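PDB 2PYX: tryptophan halogenase from Shewanella frigidimarina, which probably acts as a flavin-dependent monooxygenase of the tryptophan halogenase family, binding FAD and halogenating tryptophan or a related compound. Local coordinates for residues S114-H119 and S464-L469; G24-E29 and T374-L379; L245-V250 and P336-K341. All coordinates share one frame; numbering follows the deposited sequence.

In the fold
From the N terminus, the chain passes through G24-E29, on the helix that follows the opening strand, and then through S114-H119, in the loop after strand 108-112. L245-V250 comes next and is paired 86 residues on with P336-K341, closing the shortest loop, interaction 3. T374-L379 then returns to G24-E29 and completes interaction 2, and S464-L469 meets S114-H119 in interaction 1. Interaction 3 is nested inside both longer loops, while interactions 1 and 2 cross. Interaction 2 joins two helices of what is probably the FAD-binding part, interaction 3 pairs an edge strand with the middle strand of a small antiparallel sheet, and interaction 1 ties a loop to helix 462-471; the three centres lie 27 to 30 Å apart.

Interaction 1 (S114-H119 and S464-L469); sequences SLPHGH and SFQYVL
Y467 reaches from helix 462-471 to the loop residues S114 and P116, and its side chain carries most of the contact. CB leaves the helix toward the loop, and with CG anti to the carbonyl carbon (chi1 -78°) the ring continues in that direction. Elsewhere the Y467 side chain touches V141 and C142, and the F137 ring meets its own. Farther out, Y467 CE2 comes within 3.5 Å of S114 O, which sits at the ring edge, near its plane. Y467 CZ lies 4.1 Å from P116 CG, where the proline approaches at a slant. At the tip, Y467 OH donates to S114 O at 2.8 Å, meeting the oxygen at a C=O...O angle of 146° and 29° off the carbonyl plane. The same Y467 OH is 3.6 Å from P116 CD and also passes close to P116 N, but a proline nitrogen has no hydrogen to give, so that approach is packing alone. A tyrosine suits the place because its apolar ring can cross a buried interface and still offer a donor at the end; a phenylalanine here would probably leave S114 O without this donor and the loop less firmly tied to the helix. Q466, one residue earlier, adds a lighter touch, OE1 lying 4.3 Å from P116 CG, while its NE2 is held by P448 O and D123 OD2. From P116 to H119 the loop forms a type II beta turn, in which G118 takes a positive phi that glycine adopts easily. The arrangement is a tyrosine hydroxyl tying a loop carbonyl to a helix, in the neighbourhood of the predicted tryptophan site, the side chains of Y467 and E361 being about 8 Å apart.

Interaction 2 (G24-E29 and T374-L379); sequences GLLAAE and TLAQQL
L26 and A376 lie where the two helices come closest, their CA atoms only 5.1 Å apart. Such an approach suits alanine, whose single methyl lets the backbones draw together. L26, with CG anti to its carbonyl carbon (chi1 -74°), sends CD2 against A376 CB at 3.9 Å, and the same methyl rests 4.1 Å from L375 CG, so one leucine branch fills the angle between two neighbouring residues. The A376 methyl also faces E29 CB at 4.0 Å and the backbone oxygen of L25. This side is buried and apolar: L26 continues onto I45 of strand 44-49, and L375 onto L224 and I226 of strand 224-227.

Toward solvent the character changes. E29 packs with its aliphatic part, CG lying 3.7 Å from A376 O, and then its chain bends at chi2 (66°), carrying the carboxylate out to the solvent side, where OE2 shares a water with A376 O, the water donating to both. A376 stands in the last turn of its helix, where carbonyls commonly look beyond the helix for partners; H30 NE2 supplies another.

A helix following the first strand and its glycine-rich turn, packed against a later helix over the central parallel strands, is characteristic of the Rossmann-type FAD-binding fold, consistent with the predicted FAD site at G15-A18.

Interaction 3 (L245-V250 and P336-K341); sequences LSQKSV and PGYRAK
The Q247 amide and the Y338 ring slant across one another, their planes 28° apart, with Q247 NE2 3.4 Å from Y338 CE1. L245 CD1 also meets the ring obliquely, 3.9 Å from Y338 CE2, and W401 stacks on it. Y338 CG sits between its backbone N and carbonyl carbon (chi1 61°), which brings the ring over toward these neighbours. A second flat group, the L245 carbonyl, is gripped from both faces: Y338 N and Q247 NE2 each lie 3.2 Å from L245 O, above opposite faces of its plane. A glutamine suits this place because its bent chain can fold the amide back onto the backbone while CG packs against the ring. A water links Y338 OH to NE2, though its bond to the amide is weak.

Edge strand 244-246 pairs antiparallel with 337-339, the middle strand of a three-stranded sheet completed by strand 355-356. L245 and Y338 form the hydrogen-bonded pair, L245 N donating to Y338 O at 2.7 Å, and S246 faces G337 in the non-hydrogen-bonded pair. Glycine is needed there: a CB on G337 would run into L245 O and S246 CA, and the backbone angles themselves would jam it against the preceding carbonyl. Past the bridge, Q247 N gives P336 O a nearly straight bond of 2.8 Å (175° at the hydrogen), where Q247 takes the N-cap position of helix 248-251. S246 OG accepts from K248 N in an ST turn and bonds as well with N335.

At one end L245 CD1 covers A340, 4.1 Å from its CB. At the other, K248 CB lies 3.8 Å from P336 CG, and the lysine chain then leads NZ away to a salt bridge with D254.

Interaction 1 (S114-H119 and S464-L469)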
ATOM      1  N   SER A 114       1.970  -6.587 -12.280  1.00 11.14           N
ATOM      2  CA  SER A 114       2.865  -6.711 -13.422  1.00 10.50           C
ATOM      3  C   SER A 114       2.722  -5.506 -14.332  1.00 11.24           C
ATOM      4  O   SER A 114       1.596  -5.062 -14.618  1.00 13.00           O
ATOM      5  CB  SER A 114       2.516  -7.926 -14.261  1.00 14.61           C
ATOM      6  OG  SER A 114       2.982  -9.132 -13.724  1.00 18.11           O
ATOM      7  N   LEU A 115       3.830  -4.969 -14.831  1.00 11.41           N
ATOM      8  CA  LEU A 115       3.761  -3.918 -15.849  1.00 13.54           C
ATOM      9  C   LEU A 115       3.397  -4.499 -17.210  1.00 14.68           C
ATOM     10  O   LEU A 115       3.667  -5.681 -17.487  1.00 14.66           O
ATOM     11  CB  LEU A 115       5.075  -3.145 -15.952  1.00 13.51           C
ATOM     12  CG  LEU A 115       5.515  -2.434 -14.671  1.00 14.65           C
ATOM     13  CD1 LEU A 115       6.888  -1.847 -14.877  1.00 20.29           C
ATOM     14  CD2 LEU A 115       4.541  -1.350 -14.296  1.00 17.35           C
ATOM     15  N   PRO A 116       2.821  -3.668 -18.083  1.00 13.14           N
ATOM     16  CA  PRO A 116       2.462  -4.111 -19.416  1.00 11.82           C
ATOM     17  C   PRO A 116       3.635  -4.733 -20.140  1.00 15.31           C
ATOM     18  O   PRO A 116       4.740  -4.236 -20.044  1.00 14.63           O
ATOM     19  CB  PRO A 116       2.029  -2.817 -20.085  1.00 14.77           C
ATOM     20  CG  PRO A 116       1.380  -2.046 -18.952  1.00 15.35           C
ATOM     21  CD  PRO A 116       2.350  -2.279 -17.840  1.00 13.64           C
ATOM     22  N   HIS A 117       3.372  -5.813 -20.847  1.00 15.23           N
ATOM     23  CA  HIS A 117       4.442  -6.531 -21.537  1.00 16.02           C
ATOM     24  C   HIS A 117       5.170  -5.642 -22.522  1.00 16.54           C
ATOM     25  O   HIS A 117       4.554  -4.834 -23.213  1.00 16.49           O
ATOM     26  CB  HIS A 117       3.877  -7.714 -22.261  1.00 16.93           C
ATOM     27  CG  HIS A 117       4.925  -8.631 -22.798  1.00 19.06           C
ATOM     28  ND1 HIS A 117       5.587  -9.540 -22.002  1.00 20.16           N
ATOM     29  CD2 HIS A 117       5.370  -8.834 -24.059  1.00 26.11           C
ATOM     30  CE1 HIS A 117       6.439 -10.225 -22.747  1.00 25.34           C
ATOM     31  NE2 HIS A 117       6.315  -9.826 -23.999  1.00 24.23           N
ATOM     32  N   GLY A 118       6.487  -5.801 -22.574  1.00 18.36           N
ATOM     33  CA  GLY A 118       7.339  -5.007 -23.477  1.00 18.21           C
ATOM     34  C   GLY A 118       7.454  -3.540 -23.147  1.00 18.75           C
ATOM     35  O   GLY A 118       7.805  -2.745 -24.010  1.00 18.93           O
ATOM     36  N   HIS A 119       7.187  -3.163 -21.895  1.00 17.71           N
ATOM     37  CA  HIS A 119       7.192  -1.760 -21.492  1.00 19.27           C
ATOM     38  C   HIS A 119       8.520  -1.028 -21.755  1.00 20.55           C
ATOM     39  O   HIS A 119       8.521   0.170 -21.995  1.00 21.64           O
ATOM     40  CB  HIS A 119       6.764  -1.619 -20.023  1.00 19.18           C
ATOM     41  CG  HIS A 119       7.626  -2.355 -19.056  1.00 17.91           C
ATOM     42  ND1 HIS A 119       8.727  -1.784 -18.454  1.00 24.21           N
ATOM     43  CD2 HIS A 119       7.533  -3.612 -18.562  1.00 20.12           C
ATOM     44  CE1 HIS A 119       9.285  -2.666 -17.646  1.00 23.80           C
ATOM     45  NE2 HIS A 119       8.582  -3.781 -17.694  1.00 23.11           N
ATOM     46  N   SER A 464      -0.449   2.058 -13.904  1.00  9.58           N
ATOM     47  CA  SER A 464      -1.544   1.911 -12.933  1.00  8.07           C
ATOM     48  C   SER A 464      -2.749   2.716 -13.340  1.00  7.31           C
ATOM     49  O   SER A 464      -3.912   2.263 -13.228  1.00  8.52           O
ATOM     50  CB  SER A 464      -1.092   2.330 -11.544  1.00 11.25           C
ATOM     51  OG  SER A 464      -0.268   1.308 -11.008  1.00 16.48           O
ATOM     52  N   PHE A 465      -2.493   3.908 -13.855  1.00  9.02           N
ATOM     53  CA  PHE A 465      -3.555   4.757 -14.341  1.00  9.01           C
ATOM     54  C   PHE A 465      -4.204   4.139 -15.561  1.00  8.29           C
ATOM     55  O   PHE A 465      -5.432   4.169 -15.709  1.00 10.13           O
ATOM     56  CB  PHE A 465      -3.043   6.162 -14.616  1.00  9.41           C
ATOM     57  CG  PHE A 465      -2.713   6.923 -13.370  1.00 10.39           C
ATOM     58  CD1 PHE A 465      -1.497   6.740 -12.737  1.00 15.02           C
ATOM     59  CD2 PHE A 465      -3.648   7.768 -12.789  1.00 10.89           C
ATOM     60  CE1 PHE A 465      -1.206   7.427 -11.561  1.00 15.09           C
ATOM     61  CE2 PHE A 465      -3.372   8.445 -11.623  1.00 10.84           C
ATOM     62  CZ  PHE A 465      -2.137   8.276 -11.010  1.00 12.67           C
ATOM     63  N   GLN A 466      -3.418   3.556 -16.455  1.00  8.44           N
ATOM     64  CA  GLN A 466      -3.986   2.870 -17.613  1.00  9.09           C
ATOM     65  C   GLN A 466      -4.862   1.697 -17.200  1.00  7.80           C
ATOM     66  O   GLN A 466      -5.956   1.501 -17.729  1.00  8.85           O
ATOM     67  CB  GLN A 466      -2.854   2.356 -18.513  1.00  9.66           C
ATOM     68  CG  GLN A 466      -1.978   3.479 -19.081  1.00  9.60           C
ATOM     69  CD  GLN A 466      -0.738   2.972 -19.798  1.00 12.50           C
ATOM     70  OE1 GLN A 466      -0.343   1.802 -19.643  1.00 12.48           O
ATOM     71  NE2 GLN A 466      -0.142   3.845 -20.628  1.00 13.59           N
ATOM     72  N   TYR A 467      -4.388   0.907 -16.251  1.00  8.06           N
ATOM     73  CA  TYR A 467      -5.143  -0.284 -15.850  1.00  9.21           C
ATOM     74  C   TYR A 467      -6.505   0.097 -15.278  1.00  9.36           C
ATOM     75  O   TYR A 467      -7.497  -0.575 -15.534  1.00 10.06           O
ATOM     76  CB  TYR A 467      -4.399  -1.098 -14.815  1.00 10.13           C
ATOM     77  CG  TYR A 467      -3.292  -1.937 -15.342  1.00 10.21           C
ATOM     78  CD1 TYR A 467      -3.520  -2.893 -16.349  1.00 10.16           C
ATOM     79  CD2 TYR A 467      -2.028  -1.865 -14.789  1.00  8.53           C
ATOM     80  CE1 TYR A 467      -2.462  -3.731 -16.800  1.00 11.33           C
ATOM     81  CE2 TYR A 467      -0.974  -2.736 -15.238  1.00  9.18           C
ATOM     82  CZ  TYR A 467      -1.212  -3.640 -16.249  1.00  9.34           C
ATOM     83  OH  TYR A 467      -0.178  -4.486 -16.664  1.00 11.23           O
ATOM     84  N   VAL A 468      -6.551   1.147 -14.455  1.00  8.40           N
ATOM     85  CA  VAL A 468      -7.818   1.589 -13.882  1.00  7.51           C
ATOM     86  C   VAL A 468      -8.678   2.265 -14.942  1.00  8.25           C
ATOM     87  O   VAL A 468      -9.863   1.923 -15.103  1.00  9.05           O
ATOM     88  CB  VAL A 468      -7.607   2.480 -12.635  1.00  8.59           C
ATOM     89  CG1 VAL A 468      -8.950   3.091 -12.165  1.00 10.03           C
ATOM     90  CG2 VAL A 468      -7.001   1.653 -11.511  1.00  9.65           C
ATOM     91  N   LEU A 469      -8.125   3.228 -15.669  1.00  7.69           N
ATOM     92  CA  LEU A 469      -8.901   3.978 -16.646  1.00  8.66           C
ATOM     93  C   LEU A 469      -9.578   3.035 -17.638  1.00  9.72           C
ATOM     94  O   LEU A 469     -10.770   3.150 -17.911  1.00  9.69           O
ATOM     95  CB  LEU A 469      -7.992   4.972 -17.374  1.00 10.09           C
ATOM     96  CG  LEU A 469      -8.624   6.076 -18.197  1.00 10.89           C
ATOM     97  CD1 LEU A 469      -9.390   7.062 -17.340  1.00 11.51           C
ATOM     98  CD2 LEU A 469      -7.582   6.850 -18.976  1.00 10.09           C
TER

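Interaction 2 (G24-E29 and T374-L379)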
ATOM      1  N   GLY A  24      14.433  -1.248  11.016  1.00  9.54           N
ATOM      2  CA  GLY A  24      15.147  -2.241  10.226  1.00  9.84           C
ATOM      3  C   GLY A  24      15.838  -1.672   9.016  1.00 10.03           C
ATOM      4  O   GLY A  24      16.994  -1.993   8.706  1.00  9.60           O
ATOM      5  N   LEU A  25      15.117  -0.808   8.296  1.00  9.80           N
ATOM      6  CA  LEU A  25      15.698  -0.196   7.100  1.00  9.34           C
ATOM      7  C   LEU A  25      16.889   0.724   7.460  1.00  8.73           C
ATOM      8  O   LEU A  25      17.899   0.725   6.787  1.00 10.02           O
ATOM      9  CB  LEU A  25      14.650   0.529   6.269  1.00  9.97           C
ATOM     10  CG  LEU A  25      13.685  -0.395   5.529  1.00 10.28           C
ATOM     11  CD1 LEU A  25      12.598   0.479   4.903  1.00 13.23           C
ATOM     12  CD2 LEU A  25      14.387  -1.240   4.481  1.00 12.94           C
ATOM     13  N   LEU A  26      16.749   1.504   8.525  1.00  9.41           N
ATOM     14  CA  LEU A  26      17.854   2.350   8.963  1.00  9.75           C
ATOM     15  C   LEU A  26      19.078   1.515   9.380  1.00  9.70           C
ATOM     16  O   LEU A  26      20.186   1.807   8.956  1.00 10.41           O
ATOM     17  CB  LEU A  26      17.444   3.226  10.160  1.00 10.15           C
ATOM     18  CG  LEU A  26      16.527   4.392   9.799  1.00 11.49           C
ATOM     19  CD1 LEU A  26      16.048   5.062  11.087  1.00 14.23           C
ATOM     20  CD2 LEU A  26      17.199   5.408   8.901  1.00 13.38           C
ATOM     21  N   ALA A  27      18.855   0.502  10.227  1.00 10.60           N
ATOM     22  CA  ALA A  27      19.966  -0.301  10.736  1.00 11.91           C
ATOM     23  C   ALA A  27      20.635  -1.048   9.600  1.00 11.60           C
ATOM     24  O   ALA A  27      21.858  -1.107   9.518  1.00 12.20           O
ATOM     25  CB  ALA A  27      19.467  -1.289  11.798  1.00 12.19           C
ATOM     26  N   ALA A  28      19.840  -1.632   8.710  1.00 10.88           N
ATOM     27  CA  ALA A  28      20.413  -2.418   7.626  1.00 12.30           C
ATOM     28  C   ALA A  28      21.256  -1.531   6.694  1.00 11.78           C
ATOM     29  O   ALA A  28      22.341  -1.931   6.215  1.00 13.45           O
ATOM     30  CB  ALA A  28      19.330  -3.154   6.852  1.00 13.17           C
ATOM     31  N   GLU A  29      20.772  -0.328   6.405  1.00 10.86           N
ATOM     32  CA  GLU A  29      21.467   0.561   5.472  1.00 11.11           C
ATOM     33  C   GLU A  29      22.779   1.094   6.042  1.00 10.91           C
ATOM     34  O   GLU A  29      23.740   1.211   5.296  1.00 13.66           O
ATOM     35  CB  GLU A  29      20.561   1.717   5.017  1.00 11.01           C
ATOM     36  CG  GLU A  29      21.203   2.741   4.134  1.00 14.47           C
ATOM     37  CD  GLU A  29      21.615   2.223   2.771  1.00 21.54           C
ATOM     38  OE1 GLU A  29      21.365   1.049   2.417  1.00 17.84           O
ATOM     39  OE2 GLU A  29      22.228   3.015   2.030  1.00 25.44           O
ATOM     40  N   THR A 374      13.567   6.346   2.164  1.00  9.16           N
ATOM     41  CA  THR A 374      14.056   7.658   1.784  1.00 11.35           C
ATOM     42  C   THR A 374      14.915   8.234   2.874  1.00  9.15           C
ATOM     43  O   THR A 374      15.990   8.759   2.600  1.00  9.12           O
ATOM     44  CB  THR A 374      12.867   8.582   1.458  1.00 12.31           C
ATOM     45  OG1 THR A 374      12.204   8.021   0.318  1.00 13.62           O
ATOM     46  CG2 THR A 374      13.326   9.951   1.123  1.00 21.27           C
ATOM     47  N   LEU A 375      14.467   8.145   4.117  1.00  9.29           N
ATOM     48  CA  LEU A 375      15.285   8.654   5.221  1.00  9.48           C
ATOM     49  C   LEU A 375      16.603   7.897   5.295  1.00  8.51           C
ATOM     50  O   LEU A 375      17.661   8.502   5.476  1.00 10.83           O
ATOM     51  CB  LEU A 375      14.518   8.500   6.531  1.00 11.07           C
ATOM     52  CG  LEU A 375      15.317   8.860   7.773  1.00 11.04           C
ATOM     53  CD1 LEU A 375      15.740  10.347   7.734  1.00 15.86           C
ATOM     54  CD2 LEU A 375      14.516   8.547   9.009  1.00 12.22           C
ATOM     55  N   ALA A 376      16.569   6.580   5.150  1.00  8.39           N
ATOM     56  CA  ALA A 376      17.787   5.801   5.196  1.00  8.99           C
ATOM     57  C   ALA A 376      18.753   6.193   4.072  1.00 11.94           C
ATOM     58  O   ALA A 376      19.983   6.238   4.274  1.00 12.53           O
ATOM     59  CB  ALA A 376      17.458   4.316   5.121  1.00  9.60           C
ATOM     60  N   GLN A 377      18.219   6.498   2.885  1.00  8.22           N
ATOM     61  CA  GLN A 377      19.052   6.908   1.753  1.00  9.63           C
ATOM     62  C   GLN A 377      19.534   8.353   1.813  1.00 10.95           C
ATOM     63  O   GLN A 377      20.513   8.710   1.162  1.00 13.72           O
ATOM     64  CB  GLN A 377      18.310   6.681   0.457  1.00 10.69           C
ATOM     65  CG  GLN A 377      17.962   5.235   0.231  1.00 13.40           C
ATOM     66  CD  GLN A 377      17.293   4.977  -1.063  1.00 28.54           C
ATOM     67  OE1 GLN A 377      17.953   4.813  -2.090  1.00 32.75           O
ATOM     68  NE2 GLN A 377      15.987   4.859  -1.030  1.00 22.75           N
ATOM     69  N   GLN A 378      18.852   9.166   2.601  1.00 10.10           N
ATOM     70  CA  GLN A 378      19.167  10.582   2.713  1.00 10.42           C
ATOM     71  C   GLN A 378      19.400  10.991   4.169  1.00 11.31           C
ATOM     72  O   GLN A 378      18.985  12.053   4.593  1.00 13.78           O
ATOM     73  CB  GLN A 378      18.030  11.410   2.132  1.00 11.64           C
ATOM     74  CG  GLN A 378      17.843  11.146   0.665  1.00 11.59           C
ATOM     75  CD  GLN A 378      17.105  12.249  -0.060  1.00 18.69           C
ATOM     76  OE1 GLN A 378      17.467  13.405   0.040  1.00 14.54           O
ATOM     77  NE2 GLN A 378      16.057  11.894  -0.759  1.00 23.68           N
ATOM     78  N   LEU A 379      20.100  10.161   4.932  1.00  9.75           N
ATOM     79  CA  LEU A 379      20.356  10.478   6.318  1.00 10.89           C
ATOM     80  C   LEU A 379      21.117  11.798   6.364  1.00  9.75           C
ATOM     81  O   LEU A 379      22.163  11.950   5.745  1.00 10.98           O
ATOM     82  CB  LEU A 379      21.189   9.360   6.940  1.00 14.68           C
ATOM     83  CG  LEU A 379      21.666   9.614   8.374  1.00 17.62           C
ATOM     84  CD1 LEU A 379      20.542   9.451   9.330  1.00 20.88           C
ATOM     85  CD2 LEU A 379      22.830   8.713   8.739  1.00 18.31           C
TER
HETATM   86  O   HOH W   1      22.482   5.874   2.540  1.00 24.01           O

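Interaction 3 (L245-V250 and P336-K341)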
ATOM      1  N   LEU A 245      -4.374  18.101   6.447  1.00 10.27           N
ATOM      2  CA  LEU A 245      -5.094  18.429   5.214  1.00  9.11           C
ATOM      3  C   LEU A 245      -6.156  17.341   4.897  1.00  9.95           C
ATOM      4  O   LEU A 245      -5.887  16.285   4.306  1.00  9.22           O
ATOM      5  CB  LEU A 245      -4.137  18.598   4.024  1.00 10.49           C
ATOM      6  CG  LEU A 245      -2.988  19.574   4.256  1.00 12.24           C
ATOM      7  CD1 LEU A 245      -2.190  19.661   3.007  1.00 12.62           C
ATOM      8  CD2 LEU A 245      -3.476  20.917   4.728  1.00 15.73           C
ATOM      9  N   SER A 246      -7.383  17.607   5.331  1.00  9.71           N
ATOM     10  CA  SER A 246      -8.456  16.669   5.123  1.00  8.01           C
ATOM     11  C   SER A 246      -8.744  16.467   3.656  1.00  7.64           C
ATOM     12  O   SER A 246      -8.845  17.451   2.896  1.00  8.02           O
ATOM     13  CB  SER A 246      -9.749  17.198   5.753  1.00  9.46           C
ATOM     14  OG  SER A 246     -10.827  16.307   5.500  1.00 10.71           O
ATOM     15  N   GLN A 247      -8.952  15.200   3.282  1.00  7.95           N
ATOM     16  CA  GLN A 247      -9.300  14.848   1.935  1.00  8.81           C
ATOM     17  C   GLN A 247     -10.692  14.232   1.833  1.00  8.12           C
ATOM     18  O   GLN A 247     -11.078  13.628   0.830  1.00  7.94           O
ATOM     19  CB  GLN A 247      -8.256  13.918   1.340  1.00  8.98           C
ATOM     20  CG  GLN A 247      -6.831  14.542   1.352  1.00 10.02           C
ATOM     21  CD  GLN A 247      -6.703  15.785   0.546  1.00 11.98           C
ATOM     22  OE1 GLN A 247      -7.205  15.851  -0.572  1.00 15.65           O
ATOM     23  NE2 GLN A 247      -6.022  16.812   1.102  1.00  9.80           N
ATOM     24  N   LYS A 248     -11.477  14.426   2.887  1.00  7.67           N
ATOM     25  CA  LYS A 248     -12.818  13.830   2.896  1.00  6.76           C
ATOM     26  C   LYS A 248     -13.713  14.446   1.828  1.00  7.48           C
ATOM     27  O   LYS A 248     -14.635  13.772   1.364  1.00  7.72           O
ATOM     28  CB  LYS A 248     -13.486  13.944   4.282  1.00  8.58           C
ATOM     29  CG  LYS A 248     -14.553  12.900   4.500  1.00  6.86           C
ATOM     30  CD  LYS A 248     -15.432  13.190   5.649  1.00  9.97           C
ATOM     31  CE  LYS A 248     -14.746  13.165   6.977  1.00 10.15           C
ATOM     32  NZ  LYS A 248     -15.747  13.220   8.146  1.00  9.99           N
ATOM     33  N   SER A 249     -13.469  15.698   1.441  1.00  7.66           N
ATOM     34  CA  SER A 249     -14.314  16.340   0.422  1.00  7.15           C
ATOM     35  C   SER A 249     -14.078  15.762  -0.986  1.00  7.15           C
ATOM     36  O   SER A 249     -14.847  16.001  -1.924  1.00  7.63           O
ATOM     37  CB  SER A 249     -14.151  17.863   0.425  1.00  9.69           C
ATOM     38  OG  SER A 249     -12.920  18.218  -0.108  1.00 11.06           O
ATOM     39  N   VAL A 250     -12.996  14.985  -1.108  1.00  7.21           N
ATOM     40  CA  VAL A 250     -12.685  14.244  -2.313  1.00  7.39           C
ATOM     41  C   VAL A 250     -13.176  12.795  -2.239  1.00  6.84           C
ATOM     42  O   VAL A 250     -13.821  12.309  -3.149  1.00  6.94           O
ATOM     43  CB  VAL A 250     -11.148  14.251  -2.584  1.00  9.10           C
ATOM     44  CG1 VAL A 250     -10.766  13.423  -3.820  1.00  7.59           C
ATOM     45  CG2 VAL A 250     -10.655  15.655  -2.753  1.00  9.98           C
ATOM     46  N   PRO A 336     -10.010  11.191   6.756  1.00 13.39           N
ATOM     47  CA  PRO A 336      -9.002  10.824   5.756  1.00  9.77           C
ATOM     48  C   PRO A 336      -8.226  12.076   5.337  1.00  9.30           C
ATOM     49  O   PRO A 336      -8.816  13.125   5.094  1.00 10.05           O
ATOM     50  CB  PRO A 336      -9.829  10.314   4.572  1.00 11.06           C
ATOM     51  CG  PRO A 336     -11.106  10.969   4.709  1.00  9.83           C
ATOM     52  CD  PRO A 336     -11.362  11.051   6.194  1.00 11.64           C
ATOM     53  N   GLY A 337      -6.902  11.959   5.253  1.00  8.60           N
ATOM     54  CA  GLY A 337      -6.073  13.089   4.853  1.00 10.45           C
ATOM     55  C   GLY A 337      -4.655  12.900   5.282  1.00  8.59           C
ATOM     56  O   GLY A 337      -4.258  11.799   5.655  1.00  9.17           O
ATOM     57  N   TYR A 338      -3.885  13.966   5.130  1.00  8.18           N
ATOM     58  CA  TYR A 338      -2.466  13.896   5.380  1.00 10.46           C
ATOM     59  C   TYR A 338      -1.948  15.195   5.942  1.00  7.82           C
ATOM     60  O   TYR A 338      -2.483  16.271   5.712  1.00 10.29           O
ATOM     61  CB  TYR A 338      -1.703  13.464   4.133  1.00  9.64           C
ATOM     62  CG  TYR A 338      -1.846  14.385   2.957  1.00  9.85           C
ATOM     63  CD1 TYR A 338      -2.905  14.266   2.070  1.00 11.23           C
ATOM     64  CD2 TYR A 338      -0.879  15.341   2.681  1.00 11.99           C
ATOM     65  CE1 TYR A 338      -3.037  15.128   0.986  1.00 10.83           C
ATOM     66  CE2 TYR A 338      -1.014  16.194   1.590  1.00 12.06           C
ATOM     67  CZ  TYR A 338      -2.096  16.075   0.732  1.00 12.87           C
ATOM     68  OH  TYR A 338      -2.207  16.895  -0.391  1.00 14.16           O
ATOM     69  N   ARG A 339      -0.873  15.055   6.704  1.00 10.57           N
ATOM     70  CA  ARG A 339      -0.226  16.221   7.260  1.00  9.49           C
ATOM     71  C   ARG A 339       0.449  17.020   6.161  1.00 11.22           C
ATOM     72  O   ARG A 339       0.941  16.454   5.194  1.00  9.56           O
ATOM     73  CB  ARG A 339       0.787  15.801   8.320  1.00 10.44           C
ATOM     74  CG  ARG A 339       0.185  15.139   9.541  1.00 10.37           C
ATOM     75  CD  ARG A 339      -0.425  16.157  10.479  1.00 10.91           C
ATOM     76  NE  ARG A 339      -1.303  15.479  11.408  1.00 12.01           N
ATOM     77  CZ  ARG A 339      -2.046  16.071  12.326  1.00 13.58           C
ATOM     78  NH1 ARG A 339      -2.014  17.371  12.478  1.00 12.41           N
ATOM     79  NH2 ARG A 339      -2.824  15.338  13.103  1.00 17.01           N
ATOM     80  N   ALA A 340       0.496  18.342   6.283  1.00 10.61           N
ATOM     81  CA  ALA A 340       1.003  19.151   5.177  1.00 10.97           C
ATOM     82  C   ALA A 340       2.476  18.834   4.799  1.00 11.52           C
ATOM     83  O   ALA A 340       2.878  19.028   3.650  1.00 11.76           O
ATOM     84  CB  ALA A 340       0.848  20.620   5.528  1.00 12.73           C
ATOM     85  N   LYS A 341       3.258  18.440   5.806  1.00 10.64           N
ATOM     86  CA  LYS A 341       4.643  18.011   5.671  1.00 10.31           C
ATOM     87  C   LYS A 341       4.785  16.708   6.455  1.00  9.01           C
ATOM     88  O   LYS A 341       4.063  16.529   7.439  1.00 10.86           O
ATOM     89  CB  LYS A 341       5.564  19.069   6.327  1.00 12.67           C
ATOM     90  CG  LYS A 341       5.664  20.382   5.623  1.00 15.61           C
ATOM     91  CD  LYS A 341       6.137  21.508   6.506  1.00 21.35           C
ATOM     92  CE  LYS A 341       7.584  21.597   6.588  1.00 27.25           C
ATOM     93  NZ  LYS A 341       7.959  22.921   7.226  1.00 17.83           N
TER
HETATM   94  O   HOH W   2      -4.270  18.002  -1.337  1.00 31.71           O